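Local atomic coordinates of Sel1 repeat family protein (Pseudomonas aeruginosa, PDB entry 6LCH), a protein that probably protects Pseudomonas aeruginosa against its own type VI secretion effector PldB by binding it as an immunity protein built from Sel1 repeats. Residues V113-P116 / A117-G120; Y190-S193 / V194-G197; L124-A127 / A128-G131; R56-W59 / K60-H63; S233-K236 / K237-D241. One frame throughout, in Å; residues are numbered along the deposited sequence.

Contact 1: V113-P116 / A117-G120; sequences VKNP and ATDG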
loop_
_atom_site.group_PDB
_atom_site.type_symbol
_atom_site.label_atom_id
_atom_site.label_comp_id
_atom_site.label_asym_id
_atom_site.label_seq_id
_atom_site.Cartn_x
_atom_site.Cartn_y
_atom_site.Cartn_z
ATOM N N VAL A 113 19.943 8.387 8.842
ATOM C CA VAL A 113 21.393 8.274 8.677
ATOM C C VAL A 113 22.085 8.206 10.033
ATOM O O VAL A 113 23.110 7.528 10.187
ATOM C CB VAL A 113 21.922 9.442 7.817
ATOM C CG1 VAL A 113 23.434 9.591 7.949
ATOM C CG2 VAL A 113 21.537 9.240 6.359
ATOM N N LYS A 114 21.520 8.869 11.043
ATOM C CA LYS A 114 22.089 8.820 12.384
ATOM C C LYS A 114 21.883 7.460 13.043
ATOM O O LYS A 114 22.734 7.019 13.827
ATOM C CB LYS A 114 21.472 9.924 13.246
ATOM C CG LYS A 114 21.151 11.200 12.476
ATOM C CD LYS A 114 20.040 11.995 13.145
ATOM C CE LYS A 114 20.471 12.524 14.504
ATOM N NZ LYS A 114 19.393 13.322 15.156
ATOM N N ASN A 115 20.779 6.785 12.739
ATOM C CA ASN A 115 20.444 5.539 13.420
ATOM C C ASN A 115 21.418 4.431 13.027
ATOM O O ASN A 115 21.650 4.211 11.833
ATOM C CB ASN A 115 19.011 5.126 13.089
ATOM C CG ASN A 115 18.515 3.995 13.966
ATOM O OD1 ASN A 115 18.984 2.860 13.860
ATOM N ND2 ASN A 115 17.564 4.296 14.842
ATOM N N PRO A 116 21.991 3.703 13.993
ATOM C CA PRO A 116 22.964 2.653 13.641
ATOM C C PRO A 116 22.386 1.538 12.786
ATOM O O PRO A 116 23.133 0.900 12.035
ATOM C CB PRO A 116 23.427 2.129 15.008
ATOM C CG PRO A 116 22.364 2.547 15.973
ATOM C CD PRO A 116 21.837 3.849 15.450
ATOM N N ALA A 117 21.080 1.285 12.865
ATOM C CA ALA A 117 20.501 0.168 12.133
ATOM C C ALA A 117 20.297 0.455 10.651
ATOM O O ALA A 117 20.021 -0.480 9.893
ATOM C CB ALA A 117 19.168 -0.233 12.761
ATOM N N THR A 118 20.418 1.710 10.218
ATOM C CA THR A 118 20.240 2.028 8.809
ATOM C C THR A 118 21.523 1.886 8.005
ATOM O O THR A 118 21.456 1.818 6.771
ATOM C CB THR A 118 19.699 3.452 8.642
ATOM O OG1 THR A 118 20.703 4.401 9.027
ATOM C CG2 THR A 118 18.454 3.660 9.493
ATOM N N ASP A 119 22.677 1.841 8.674
ATOM C CA ASP A 119 23.978 1.720 8.012
ATOM C C ASP A 119 24.250 2.925 7.111
ATOM O O ASP A 119 24.635 2.790 5.948
ATOM C CB ASP A 119 24.074 0.412 7.223
ATOM C CG ASP A 119 23.659 -0.794 8.046
ATOM O OD1 ASP A 119 24.107 -0.897 9.211
ATOM O OD2 ASP A 119 22.894 -1.640 7.532
ATOM N N GLY A 120 24.044 4.119 7.664
ATOM C CA GLY A 120 24.301 5.346 6.941
ATOM C C GLY A 120 23.240 5.736 5.939
ATOM O O GLY A 120 23.473 6.651 5.142
HETATM O O HOH W 1 25.615 0.484 11.556
#
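N115 and A117 meet through a side-chain to backbone hydrogen bond: A117 N donates to the amide oxygen N115 OD1 at 2.8 Å. The donor lies in the carbonyl plane of the amide, and the N-H...O angle of 156° leaves the bond nearly straight. N115 CG stands anti to the backbone N (chi1 -169°), which brings OD1 to the A117 amide. The main-chain oxygen of the same asparagine is used as well, since T118 N donates to N115 O at 3.2 Å. Here the donor sits well above the carbonyl plane, 54° out of it, so the bond does not use a lone pair. N115 thus supplies acceptors to two successive amides, one from its side chain and one from its backbone.

P116 has no N-H to give, but its carbonyl oxygen is satisfied by a water, which donates to P116 O at 2.6 Å. The same water donates to D119 OD1 at 3.1 Å and so bridges two acceptors that have no proton to share. The other carboxylate oxygen of D119 is paired in a salt bridge with K126 NZ. T118 OG1 is hydrogen-bonded to G112 O and L121 O, on the two flanks of the turn. The methyl V113 CG2 lies 3.5 Å from the carbonyl oxygen G120 O, a plain van der Waals approach.

The chain reverses here after helix 111-114, on the way to helix 123-129. The i to i+2 bond from N115 defines an Asx turn, nested on the type I beta turn N115-T118 in an Asn-Pro sequence.

Contact 2: Y190-S193 / V194-G197; sequences YQVS and VSQG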
loop_
_atom_site.group_PDB
_atom_site.type_symbol
_atom_site.label_atom_id
_atom_site.label_comp_id
_atom_site.label_asym_id
_atom_site.label_seq_id
_atom_site.Cartn_x
_atom_site.Cartn_y
_atom_site.Cartn_z
ATOM N N TYR A 190 -4.271 -0.002 -13.275
ATOM C CA TYR A 190 -5.309 0.224 -12.275
ATOM C C TYR A 190 -6.023 -1.079 -11.939
ATOM O O TYR A 190 -6.351 -1.337 -10.775
ATOM C CB TYR A 190 -6.318 1.260 -12.769
ATOM C CG TYR A 190 -5.869 2.706 -12.691
ATOM C CD1 TYR A 190 -5.558 3.302 -11.473
ATOM C CD2 TYR A 190 -5.783 3.480 -13.837
ATOM C CE1 TYR A 190 -5.161 4.633 -11.409
ATOM C CE2 TYR A 190 -5.384 4.801 -13.784
ATOM C CZ TYR A 190 -5.080 5.375 -12.574
ATOM O OH TYR A 190 -4.685 6.695 -12.542
ATOM N N GLN A 191 -6.266 -1.917 -12.951
ATOM C CA GLN A 191 -6.946 -3.185 -12.711
ATOM C C GLN A 191 -6.077 -4.125 -11.885
ATOM O O GLN A 191 -6.557 -4.753 -10.935
ATOM C CB GLN A 191 -7.340 -3.838 -14.036
ATOM C CG GLN A 191 -8.391 -4.932 -13.868
ATOM C CD GLN A 191 -8.533 -5.819 -15.088
ATOM O OE1 GLN A 191 -7.611 -5.943 -15.891
ATOM N NE2 GLN A 191 -9.697 -6.445 -15.231
ATOM N N VAL A 192 -4.790 -4.232 -12.235
ATOM C CA VAL A 192 -3.864 -5.039 -11.439
ATOM C C VAL A 192 -3.867 -4.573 -9.991
ATOM O O VAL A 192 -3.834 -5.386 -9.057
ATOM C CB VAL A 192 -2.450 -4.985 -12.048
ATOM C CG1 VAL A 192 -1.414 -5.482 -11.048
ATOM C CG2 VAL A 192 -2.392 -5.794 -13.327
ATOM N N SER A 193 -3.924 -3.256 -9.783
ATOM C CA SER A 193 -4.021 -2.708 -8.435
ATOM C C SER A 193 -5.248 -3.243 -7.709
ATOM O O SER A 193 -5.170 -3.606 -6.530
ATOM C CB SER A 193 -4.055 -1.182 -8.503
ATOM O OG SER A 193 -4.066 -0.608 -7.209
ATOM N N VAL A 194 -6.387 -3.313 -8.402
ATOM C CA VAL A 194 -7.603 -3.846 -7.792
ATOM C C VAL A 194 -7.395 -5.292 -7.364
ATOM O O VAL A 194 -7.702 -5.671 -6.228
ATOM C CB VAL A 194 -8.792 -3.716 -8.761
ATOM C CG1 VAL A 194 -10.045 -4.307 -8.134
ATOM C CG2 VAL A 194 -9.008 -2.266 -9.138
ATOM N N SER A 195 -6.867 -6.123 -8.266
ATOM C CA SER A 195 -6.639 -7.530 -7.955
ATOM C C SER A 195 -5.674 -7.733 -6.793
ATOM O O SER A 195 -5.604 -8.846 -6.259
ATOM C CB SER A 195 -6.117 -8.269 -9.190
ATOM O OG SER A 195 -4.839 -7.795 -9.582
ATOM N N GLN A 196 -4.941 -6.696 -6.388
ATOM C CA GLN A 196 -4.032 -6.759 -5.253
ATOM C C GLN A 196 -4.612 -6.121 -3.997
ATOM O O GLN A 196 -3.875 -5.905 -3.029
ATOM C CB GLN A 196 -2.703 -6.087 -5.600
ATOM C CG GLN A 196 -1.939 -6.737 -6.734
ATOM C CD GLN A 196 -0.906 -5.801 -7.318
ATOM O OE1 GLN A 196 -0.979 -4.589 -7.122
ATOM N NE2 GLN A 196 0.062 -6.355 -8.039
ATOM N N GLY A 197 -5.909 -5.828 -3.982
ATOM C CA GLY A 197 -6.512 -5.159 -2.850
ATOM C C GLY A 197 -6.565 -3.655 -2.960
ATOM O O GLY A 197 -6.769 -2.978 -1.945
#
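V192 and Q196, one helical turn apart, approach with their side chains crossing at a slant: V192 CG1 lies 3.5 Å from Q196 NE2. The methyl reaches the amide because CG1 is anti to the backbone N (chi1 164°), while the extended glutamine chain brings its amide up to that methyl. Its other amide atom, OE1, is hydrogen-bonded to S169 OG, which fixes which way the group is turned.

S195 instead folds onto the helix backbone: with OG between the backbone N and the carbonyl carbon, it donates to V192 O at 2.7 Å, from a position tilted 24° out of the carbonyl plane. V192 O also receives a weak bond from Q196 N, which makes a better one to S193 O at 3.1 Å. V194 lays CG2 against the backbone, 3.3 Å from Y190 O.

The helix ends in a Schellman motif, with G197 at positive phi: G197 N bonds to V194 O at 2.9 Å, and the N of the residue after G197 returns to S193 O.

Helix 183-195 packs among several helices. S193 and Q196 face helix 166-178, where S193 OG bonds to A166 O and Y190 meets Y170 edge-to-face. V194 packs on A201 and L205 of helix 199-208 and on I234 of helix 225-240, and Q191 and S195 touch helix 249-252.

Contact 3: L124-A127 / A128-G131; sequences LDKA and ASLG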
loop_
_atom_site.group_PDB
_atom_site.type_symbol
_atom_site.label_atom_id
_atom_site.label_comp_id
_atom_site.label_asym_id
_atom_site.label_seq_id
_atom_site.Cartn_x
_atom_site.Cartn_y
_atom_site.Cartn_z
ATOM N N LEU A 124 13.783 5.943 4.568
ATOM C CA LEU A 124 13.176 5.468 3.329
ATOM C C LEU A 124 14.140 4.600 2.535
ATOM O O LEU A 124 13.755 3.544 2.020
ATOM C CB LEU A 124 12.715 6.653 2.481
ATOM C CG LEU A 124 11.342 7.248 2.800
ATOM C CD1 LEU A 124 11.021 8.363 1.816
ATOM C CD2 LEU A 124 10.275 6.172 2.757
ATOM N N ASP A 125 15.397 5.037 2.412
ATOM C CA ASP A 125 16.366 4.281 1.627
ATOM C C ASP A 125 16.676 2.938 2.276
ATOM O O ASP A 125 16.766 1.918 1.584
ATOM C CB ASP A 125 17.642 5.101 1.438
ATOM C CG ASP A 125 17.467 6.223 0.429
ATOM O OD1 ASP A 125 18.210 7.225 0.509
ATOM O OD2 ASP A 125 16.576 6.108 -0.440
ATOM N N LYS A 126 16.834 2.915 3.602
ATOM C CA LYS A 126 17.080 1.654 4.296
ATOM C C LYS A 126 15.909 0.692 4.120
ATOM O O LYS A 126 16.102 -0.488 3.805
ATOM C CB LYS A 126 17.348 1.914 5.776
ATOM C CG LYS A 126 17.717 0.659 6.561
ATOM C CD LYS A 126 18.902 -0.062 5.944
ATOM C CE LYS A 126 19.399 -1.188 6.853
ATOM N NZ LYS A 126 20.229 -2.185 6.127
ATOM N N ALA A 127 14.681 1.185 4.311
ATOM C CA ALA A 127 13.504 0.347 4.098
ATOM C C ALA A 127 13.402 -0.102 2.647
ATOM O O ALA A 127 13.176 -1.285 2.370
ATOM C CB ALA A 127 12.240 1.096 4.523
ATOM N N ALA A 128 13.567 0.828 1.702
ATOM C CA ALA A 128 13.622 0.443 0.297
ATOM C C ALA A 128 14.785 -0.504 0.036
ATOM O O ALA A 128 14.687 -1.391 -0.823
ATOM C CB ALA A 128 13.737 1.683 -0.590
ATOM N N SER A 129 15.899 -0.336 0.767
ATOM C CA SER A 129 17.029 -1.241 0.595
ATOM C C SER A 129 16.690 -2.672 0.980
ATOM O O SER A 129 17.358 -3.605 0.517
ATOM C CB SER A 129 18.244 -0.782 1.409
ATOM O OG SER A 129 18.089 -1.043 2.790
ATOM N N LEU A 130 15.684 -2.864 1.826
ATOM C CA LEU A 130 15.216 -4.188 2.195
ATOM C C LEU A 130 13.981 -4.593 1.406
ATOM O O LEU A 130 13.343 -5.594 1.740
ATOM C CB LEU A 130 14.943 -4.234 3.698
ATOM C CG LEU A 130 16.203 -3.933 4.519
ATOM C CD1 LEU A 130 15.891 -3.694 5.993
ATOM C CD2 LEU A 130 17.206 -5.062 4.354
ATOM N N GLY A 131 13.624 -3.828 0.376
ATOM C CA GLY A 131 12.503 -4.176 -0.470
ATOM C C GLY A 131 11.145 -3.806 0.076
ATOM O O GLY A 131 10.145 -4.381 -0.355
HETATM O O HOH W 2 20.044 -2.687 3.588
#
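A128 and L124 are joined by the first of the backbone bonds of this helix end, A128 N to L124 O at 2.7 Å, with an N-H...O angle of 167°. S129 N donates in the same i to i-4 manner to D125 O, at a short 2.5 Å. The pattern then shifts: L130 N bonds to A127 O at 3.0 Å, with the donor 66° out of the carbonyl plane, and the i to i-3 spacing shows the last turn tightening. The Schellman motif follows. G131, at positive phi, donates its N to A128 O at 2.9 Å, and the N of the next residue returns to A127 O.

A water links two side chains. It accepts from K126 NZ, already paired with D119, at 2.6 Å and is hydrogen-bonded to S129 OG at 2.7 Å. K126 gets there by bending at chi2 (55°), which swings its chain toward the helix end and brings CD to 3.4 Å from S129 OG. The placing of that hydroxyl is less certain, because it is modelled too close to K126 O.

Among the non-bonded contacts, A128 CB comes close to the carbonyl oxygen L124 O, at 3.2 Å.

Helix 123-129 packs on helices 133-146 and 97-107. A127 and A128 rest on A135, L136 and L139 of the former, whereas L124, K126 and A127 touch Y101 and F100 of the latter.

Contact 4: R56-W59 / K60-H63; sequences RGHW and KAMH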
loop_
_atom_site.group_PDB
_atom_site.type_symbol
_atom_site.label_atom_id
_atom_site.label_comp_id
_atom_site.label_asym_id
_atom_site.label_seq_id
_atom_site.Cartn_x
_atom_site.Cartn_y
_atom_site.Cartn_z
ATOM N N ARG A 56 5.797 -10.468 21.960
ATOM C CA ARG A 56 6.379 -11.715 21.483
ATOM C C ARG A 56 7.130 -11.542 20.170
ATOM O O ARG A 56 7.651 -12.526 19.640
ATOM C CB ARG A 56 5.293 -12.786 21.324
ATOM C CG ARG A 56 4.846 -13.398 22.631
ATOM C CD ARG A 56 3.976 -14.623 22.414
ATOM N NE ARG A 56 4.714 -15.815 21.998
ATOM C CZ ARG A 56 5.398 -16.602 22.825
ATOM N NH1 ARG A 56 5.453 -16.325 24.120
ATOM N NH2 ARG A 56 6.025 -17.670 22.357
ATOM N N GLY A 57 7.194 -10.324 19.640
ATOM C CA GLY A 57 7.951 -10.035 18.439
ATOM C C GLY A 57 7.156 -9.942 17.155
ATOM O O GLY A 57 7.762 -9.849 16.080
ATOM N N HIS A 58 5.829 -9.970 17.224
ATOM C CA HIS A 58 5.010 -9.928 16.018
ATOM C C HIS A 58 5.095 -8.544 15.384
ATOM O O HIS A 58 4.717 -7.549 16.009
ATOM C CB HIS A 58 3.563 -10.276 16.356
ATOM C CG HIS A 58 2.762 -10.717 15.174
ATOM N ND1 HIS A 58 2.200 -9.828 14.282
ATOM C CD2 HIS A 58 2.434 -11.955 14.731
ATOM C CE1 HIS A 58 1.553 -10.500 13.344
ATOM N NE2 HIS A 58 1.681 -11.791 13.594
ATOM N N TRP A 59 5.578 -8.474 14.141
ATOM C CA TRP A 59 5.896 -7.162 13.585
ATOM C C TRP A 59 4.686 -6.466 12.971
ATOM O O TRP A 59 4.616 -5.231 12.995
ATOM C CB TRP A 59 7.058 -7.269 12.587
ATOM C CG TRP A 59 6.759 -7.948 11.290
ATOM C CD1 TRP A 59 6.934 -9.268 10.996
ATOM C CD2 TRP A 59 6.256 -7.332 10.098
ATOM N NE1 TRP A 59 6.560 -9.515 9.698
ATOM C CE2 TRP A 59 6.139 -8.343 9.124
ATOM C CE3 TRP A 59 5.886 -6.025 9.763
ATOM C CZ2 TRP A 59 5.673 -8.085 7.834
ATOM C CZ3 TRP A 59 5.419 -5.773 8.485
ATOM C CH2 TRP A 59 5.318 -6.798 7.535
ATOM N N LYS A 60 3.717 -7.211 12.442
ATOM C CA LYS A 60 2.501 -6.559 11.968
ATOM C C LYS A 60 1.674 -6.035 13.135
ATOM O O LYS A 60 1.044 -4.976 13.034
ATOM C CB LYS A 60 1.687 -7.517 11.105
ATOM C CG LYS A 60 2.272 -7.712 9.723
ATOM C CD LYS A 60 1.934 -9.075 9.162
ATOM C CE LYS A 60 2.313 -9.165 7.695
ATOM N NZ LYS A 60 1.368 -8.399 6.837
ATOM N N ALA A 61 1.678 -6.753 14.258
ATOM C CA ALA A 61 1.008 -6.256 15.453
ATOM C C ALA A 61 1.640 -4.960 15.943
ATOM O O ALA A 61 0.935 -4.047 16.381
ATOM C CB ALA A 61 1.041 -7.319 16.550
ATOM N N MET A 62 2.974 -4.866 15.884
ATOM C CA MET A 62 3.654 -3.622 16.239
ATOM C C MET A 62 3.245 -2.493 15.307
ATOM O O MET A 62 2.985 -1.368 15.751
ATOM C CB MET A 62 5.169 -3.816 16.179
ATOM C CG MET A 62 5.721 -4.734 17.234
ATOM S SD MET A 62 7.514 -4.729 17.220
ATOM C CE MET A 62 7.905 -5.627 15.746
ATOM N N HIS A 63 3.200 -2.776 14.007
ATOM C CA HIS A 63 2.791 -1.769 13.035
ATOM C C HIS A 63 1.351 -1.326 13.279
ATOM O O HIS A 63 1.066 -0.126 13.367
ATOM C CB HIS A 63 2.968 -2.330 11.623
ATOM C CG HIS A 63 2.375 -1.472 10.549
ATOM N ND1 HIS A 63 3.054 -0.418 9.978
ATOM C CD2 HIS A 63 1.166 -1.514 9.937
ATOM C CE1 HIS A 63 2.289 0.156 9.067
ATOM N NE2 HIS A 63 1.138 -0.491 9.022
#
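The W59 indole carries the aliphatic chain of K60 over one face: K60 CG stands 3.7 Å from the centroid of the six-membered ring and only 3° off its normal, a CH-pi contact. The lysine runs alongside the indole in the same direction, and its CE comes within 3.5 Å of W59 CZ2. This is possible because W59 CG sits between the backbone N and the carbonyl carbon (chi1 71°), which sets the indole beside K60.

The H58 imidazole is engaged at its edge instead. A61 N donates to H58 ND1 at 3.1 Å, from 9° out of the ring plane, so the ring nitrogen accepts close to its plane. NE2 is bonded to D25 OD1 and probably carries the ring hydrogen, given that ND1 accepts; this second partner should fix the rotation of the ring, which also stacks with Y28.

Two backbone bonds begin the helix. M62 N reaches H58 O at 3.2 Å, and H63 N reaches W59 O at 3.0 Å. M62 bends at chi3 so that its methyl CE packs 3.7 Å from W59 CB, while its side chain reaches L87 and M91 of helix 81-93. H63 ND1 is hydrogen-bonded to D102 of helix 97-107.

H58 is therefore an N-cap, its side chain taking up an amide of the first turn. Directly before it, G57 has positive phi and closes helix 43-55 in a Schellman motif. This Schellman motif leading straight into an N-cap makes the short turn between helices 43-55 and 59-70, consistent with the helix-turn-helix build of Sel1 repeats.

Contact 5: S233-K236 / K237-D241; sequences SIYK and KLEAD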
loop_
_atom_site.group_PDB
_atom_site.type_symbol
_atom_site.label_atom_id
_atom_site.label_comp_id
_atom_site.label_asym_id
_atom_site.label_seq_id
_atom_site.Cartn_x
_atom_site.Cartn_y
_atom_site.Cartn_z
ATOM N N SER A 233 -18.542 -2.693 -6.245
ATOM C CA SER A 233 -18.780 -3.750 -5.269
ATOM C C SER A 233 -17.471 -4.271 -4.691
ATOM O O SER A 233 -17.395 -4.584 -3.496
ATOM C CB SER A 233 -19.574 -4.889 -5.907
ATOM O OG SER A 233 -19.803 -5.930 -4.972
ATOM N N ILE A 234 -16.437 -4.390 -5.527
ATOM C CA ILE A 234 -15.114 -4.748 -5.022
ATOM C C ILE A 234 -14.615 -3.670 -4.073
ATOM O O ILE A 234 -14.046 -3.964 -3.013
ATOM C CB ILE A 234 -14.137 -4.968 -6.191
ATOM C CG1 ILE A 234 -14.353 -6.341 -6.827
ATOM C CG2 ILE A 234 -12.691 -4.800 -5.731
ATOM C CD1 ILE A 234 -13.680 -6.487 -8.178
ATOM N N TYR A 235 -14.832 -2.403 -4.432
ATOM C CA TYR A 235 -14.472 -1.313 -3.538
ATOM C C TYR A 235 -15.225 -1.414 -2.217
ATOM O O TYR A 235 -14.661 -1.138 -1.154
ATOM C CB TYR A 235 -14.731 0.035 -4.212
ATOM C CG TYR A 235 -14.957 1.166 -3.237
ATOM C CD1 TYR A 235 -16.240 1.540 -2.872
ATOM C CD2 TYR A 235 -13.889 1.859 -2.682
ATOM C CE1 TYR A 235 -16.457 2.564 -1.984
ATOM C CE2 TYR A 235 -14.097 2.893 -1.788
ATOM C CZ TYR A 235 -15.390 3.242 -1.449
ATOM O OH TYR A 235 -15.625 4.262 -0.555
ATOM N N LYS A 236 -16.498 -1.807 -2.253
ATOM C CA LYS A 236 -17.213 -1.974 -0.993
ATOM C C LYS A 236 -16.671 -3.163 -0.211
ATOM O O LYS A 236 -16.536 -3.094 1.015
ATOM C CB LYS A 236 -18.713 -2.114 -1.243
ATOM C CG LYS A 236 -19.354 -0.831 -1.728
ATOM C CD LYS A 236 -18.969 0.324 -0.832
ATOM C CE LYS A 236 -20.067 0.599 0.174
ATOM N NZ LYS A 236 -19.659 1.622 1.173
ATOM N N LYS A 237 -16.312 -4.246 -0.906
ATOM C CA LYS A 237 -15.789 -5.427 -0.227
ATOM C C LYS A 237 -14.460 -5.132 0.465
ATOM O O LYS A 237 -14.238 -5.559 1.605
ATOM C CB LYS A 237 -15.653 -6.562 -1.236
ATOM C CG LYS A 237 -15.305 -7.921 -0.684
ATOM C CD LYS A 237 -16.429 -8.580 0.121
ATOM C CE LYS A 237 -15.849 -9.433 1.284
ATOM N NZ LYS A 237 -15.273 -8.583 2.390
ATOM N N LEU A 238 -13.569 -4.391 -0.202
ATOM C CA LEU A 238 -12.280 -4.066 0.404
ATOM C C LEU A 238 -12.426 -3.020 1.498
ATOM O O LEU A 238 -11.608 -2.969 2.421
ATOM C CB LEU A 238 -11.302 -3.561 -0.653
ATOM C CG LEU A 238 -10.671 -4.555 -1.616
ATOM C CD1 LEU A 238 -10.134 -3.815 -2.824
ATOM C CD2 LEU A 238 -9.560 -5.325 -0.929
ATOM N N GLU A 239 -13.450 -2.174 1.399
ATOM C CA GLU A 239 -13.718 -1.198 2.444
ATOM C C GLU A 239 -14.136 -1.862 3.750
ATOM O O GLU A 239 -13.798 -1.372 4.831
ATOM C CB GLU A 239 -14.785 -0.235 1.951
ATOM C CG GLU A 239 -15.221 0.800 2.921
ATOM C CD GLU A 239 -15.648 2.046 2.171
ATOM O OE1 GLU A 239 -14.961 2.435 1.220
ATOM O OE2 GLU A 239 -16.705 2.624 2.470
ATOM N N ALA A 240 -14.848 -2.983 3.684
ATOM C CA ALA A 240 -15.116 -3.700 4.924
ATOM C C ALA A 240 -13.946 -4.603 5.311
ATOM O O ALA A 240 -13.644 -4.749 6.501
ATOM C CB ALA A 240 -16.412 -4.500 4.807
ATOM N N ASP A 241 -13.253 -5.187 4.334
ATOM C CA ASP A 241 -12.103 -6.051 4.613
ATOM C C ASP A 241 -10.946 -5.710 3.680
ATOM O O ASP A 241 -10.849 -6.235 2.564
ATOM C CB ASP A 241 -12.485 -7.527 4.500
ATOM C CG ASP A 241 -11.479 -8.450 5.168
ATOM O OD1 ASP A 241 -10.274 -8.116 5.202
ATOM O OD2 ASP A 241 -11.896 -9.519 5.656
#
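S233 enters through its carbonyl: K237 N donates to S233 O at 2.8 Å, the first of the i to i-4 bonds between the two segments. I234 continues the series, accepting from L238 N at 2.9 Å nearly along its C=O direction. Its side chain also lies beside that of L238, pointing the same way, and I234 CG2 comes 4.0 Å from L238 CD1.

Y235 accepts E239 N at its carbonyl, 3.0 Å away. Its ring and the E239 carboxylate cross at a slant, their planes 83° apart; OE1 is modelled uncomfortably close to CZ, so the exact approach of the two groups is doubtful. K236 takes A240 N at 3.2 Å and lies alongside E239, pointing the same way. The chain turns at chi2 (-50°) and chi3 (-98°), bringing NZ to 3.4 Å from E239 OE2, a salt bridge with a weak hydrogen bond. D241 leaves the helix, and its OD1 forms a salt bridge with K36.

F246, in a loop, lies against I234 and L238. Helix 225-240 packs against helix 199-208, where I234 and Y235 touch A202, Y235 meets the ring of F203, and E239 lies on K199. It also meets helix 183-195, with L238 against G197 just after that helix.

Overall arrangement
Along the chain the order is contacts 4, 1, 3, 2 and 5. Contacts 1 and 3 touch through K126 of helix 123-129, their centres 12 Å apart. Contacts 2 and 5, 13 Å between centres, touch too: V194 of helix 183-195 and G197 just after it pack against I234 and L238 of helix 225-240. These pairs lie on opposite sides of the chain's centre, the centres of contacts 1 and 5 being about 39 Å apart. Contact 4, on helix 59-70, touches neither pair. Contacts 2, 3 and 5 run off the ends of helices, contact 1 follows one and contact 4 joins two, in a strand-free fold of helices joined by turns and loops, consistent with a Sel1 repeat solenoid.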